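Local coordinates for protein transcription termination factor FttA (Pyrococcus horikoshii, PDB 3AF5) that probably terminates archaeal transcription by cleaving nascent RNA as it leaves RNA polymerase, using two zinc ions, at residues N221-N226 with Y550-T555. Residues are numbered along the deposited sequence; the frame is centred on the assembly and turned at random.
Sequences NVAMLN and YQAEGT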
loop_
_atom_site.group_PDB
_atom_site.type_symbol
_atom_site.label_atom_id
_atom_site.label_comp_id
_atom_site.label_asym_id
_atom_site.label_seq_id
_atom_site.Cartn_x
_atom_site.Cartn_y
_atom_site.Cartn_z
ATOM N N ASN A 221 4.498 -1.636 15.610
ATOM C CA ASN A 221 5.473 -2.722 15.630
ATOM C C ASN A 221 4.735 -3.894 16.278
ATOM O O ASN A 221 4.742 -4.033 17.493
ATOM C CB ASN A 221 6.693 -2.350 16.473
ATOM C CG ASN A 221 7.795 -3.394 16.395
ATOM O OD1 ASN A 221 7.532 -4.559 16.114
ATOM N ND2 ASN A 221 9.032 -2.982 16.659
ATOM N N VAL A 222 4.083 -4.721 15.468
ATOM C CA VAL A 222 3.333 -5.850 15.993
ATOM C C VAL A 222 4.197 -6.800 16.815
ATOM O O VAL A 222 3.689 -7.520 17.671
ATOM C CB VAL A 222 2.652 -6.651 14.858
ATOM C CG1 VAL A 222 1.738 -5.736 14.050
ATOM C CG2 VAL A 222 3.703 -7.286 13.964
ATOM N N ALA A 223 5.500 -6.801 16.563
ATOM C CA ALA A 223 6.401 -7.677 17.296
ATOM C C ALA A 223 6.539 -7.220 18.734
ATOM O O ALA A 223 7.024 -7.959 19.590
ATOM C CB ALA A 223 7.759 -7.683 16.637
ATOM N N MET A 224 6.103 -5.999 19.004
ATOM C CA MET A 224 6.225 -5.439 20.335
ATOM C C MET A 224 4.893 -4.915 20.881
ATOM O O MET A 224 4.877 -4.016 21.714
ATOM C CB MET A 224 7.249 -4.304 20.295
ATOM C CG MET A 224 8.369 -4.399 21.315
ATOM S SD MET A 224 9.642 -5.547 20.831
ATOM C CE MET A 224 10.841 -4.436 20.038
ATOM N N LEU A 225 3.783 -5.482 20.420
ATOM C CA LEU A 225 2.459 -5.041 20.866
ATOM C C LEU A 225 2.203 -4.955 22.368
ATOM O O LEU A 225 1.364 -4.169 22.804
ATOM C CB LEU A 225 1.372 -5.920 20.257
ATOM C CG LEU A 225 0.748 -5.423 18.966
ATOM C CD1 LEU A 225 -0.482 -6.279 18.655
ATOM C CD2 LEU A 225 0.367 -3.950 19.120
ATOM N N ASN A 226 2.895 -5.765 23.164
ATOM C CA ASN A 226 2.683 -5.734 24.615
ATOM C C ASN A 226 3.311 -4.509 25.272
ATOM O O ASN A 226 3.040 -4.211 26.437
ATOM C CB ASN A 226 3.254 -6.996 25.289
ATOM C CG ASN A 226 2.634 -8.283 24.759
ATOM O OD1 ASN A 226 1.413 -8.367 24.558
ATOM N ND2 ASN A 226 3.472 -9.301 24.544
ATOM N N TYR A 550 11.543 -11.803 6.555
ATOM C CA TYR A 550 12.344 -11.280 7.653
ATOM C C TYR A 550 11.663 -11.526 9.004
ATOM O O TYR A 550 10.498 -11.163 9.196
ATOM C CB TYR A 550 12.565 -9.774 7.456
ATOM C CG TYR A 550 13.409 -9.139 8.533
ATOM C CD1 TYR A 550 14.777 -9.387 8.608
ATOM C CD2 TYR A 550 12.835 -8.302 9.490
ATOM C CE1 TYR A 550 15.556 -8.815 9.608
ATOM C CE2 TYR A 550 13.604 -7.724 10.493
ATOM C CZ TYR A 550 14.964 -7.982 10.544
ATOM O OH TYR A 550 15.737 -7.388 11.514
ATOM N N GLN A 551 12.379 -12.151 9.935
ATOM C CA GLN A 551 11.821 -12.397 11.262
ATOM C C GLN A 551 12.333 -11.303 12.213
ATOM O O GLN A 551 13.505 -11.283 12.598
ATOM C CB GLN A 551 12.221 -13.788 11.768
ATOM C CG GLN A 551 11.709 -14.932 10.906
ATOM C CD GLN A 551 10.199 -14.914 10.743
ATOM O OE1 GLN A 551 9.677 -14.653 9.653
ATOM N NE2 GLN A 551 9.485 -15.190 11.829
ATOM N N ALA A 552 11.443 -10.384 12.568
ATOM C CA ALA A 552 11.783 -9.272 13.447
ATOM C C ALA A 552 12.040 -9.721 14.884
ATOM O O ALA A 552 11.493 -10.725 15.343
ATOM C CB ALA A 552 10.668 -8.219 13.408
ATOM N N GLU A 553 12.879 -8.969 15.582
ATOM C CA GLU A 553 13.212 -9.260 16.970
ATOM C C GLU A 553 11.992 -9.220 17.877
ATOM O O GLU A 553 11.191 -8.287 17.816
ATOM C CB GLU A 553 14.253 -8.263 17.474
ATOM C CG GLU A 553 15.679 -8.656 17.143
ATOM C CD GLU A 553 16.638 -7.488 17.246
ATOM O OE1 GLU A 553 16.426 -6.620 18.132
ATOM O OE2 GLU A 553 17.609 -7.444 16.450
ATOM N N GLY A 554 11.858 -10.243 18.715
ATOM C CA GLY A 554 10.732 -10.308 19.630
ATOM C C GLY A 554 9.535 -11.063 19.081
ATOM O O GLY A 554 8.466 -11.064 19.687
ATOM N N THR A 555 9.708 -11.703 17.930
ATOM C CA THR A 555 8.627 -12.461 17.316
ATOM C C THR A 555 8.834 -13.934 17.618
ATOM O O THR A 555 9.955 -14.360 17.854
ATOM C CB THR A 555 8.611 -12.257 15.784
ATOM O OG1 THR A 555 9.827 -12.762 15.219
ATOM C CG2 THR A 555 8.490 -10.778 15.445
#
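Ala552 O, in the turn that receives Ala223, accepts two hydrogen bonds from Thr555. Thr555 OG1 lies 2.6 Å from Ala552 O, in the carbonyl plane with a C=O...donor angle of 153°, and Thr555 N gives a longer bond at 3.3 Å. Together they close the type II beta turn Ala552-Thr555, whose third residue, Gly554, has a positive phi of 92°. Thr555 is also the N-cap of helix 556-562, its OG1 donating to Ala552 O and accepting from Arg558 N; chi1 of 63° sets OG1 between backbone N and carbonyl carbon and leaves CG2 beside the N, on the flank that Ala223 meets. Against this turn sits the short 3-10 segment 222-223, steadied by a 2.8 Å bond from Met224 N to Asn221 O. Ala223 buries the most surface in the contact, its CB directed at the turn: Ala223 CB lies 3.4 Å from Thr555 CG2 and 3.7 Å from Glu553 O, with a looser contact to Ala552 CB. The nearest polar pair, Ala223 O and Gly554 O at 3.4 Å, is two acceptors, so the loops meet by van der Waals contact, Met224 SD adding a peripheral touch at Glu553 O. Ala552 also packs on Met524 of a neighbouring loop, and its side chain is about 9 Å from a bound zinc ion. The pairing joins a metallo-beta-lactamase loop to a helix-capping beta-CASP turn near the dinuclear zinc site, as expected of beta-CASP nucleases, whose active site lies between these domains.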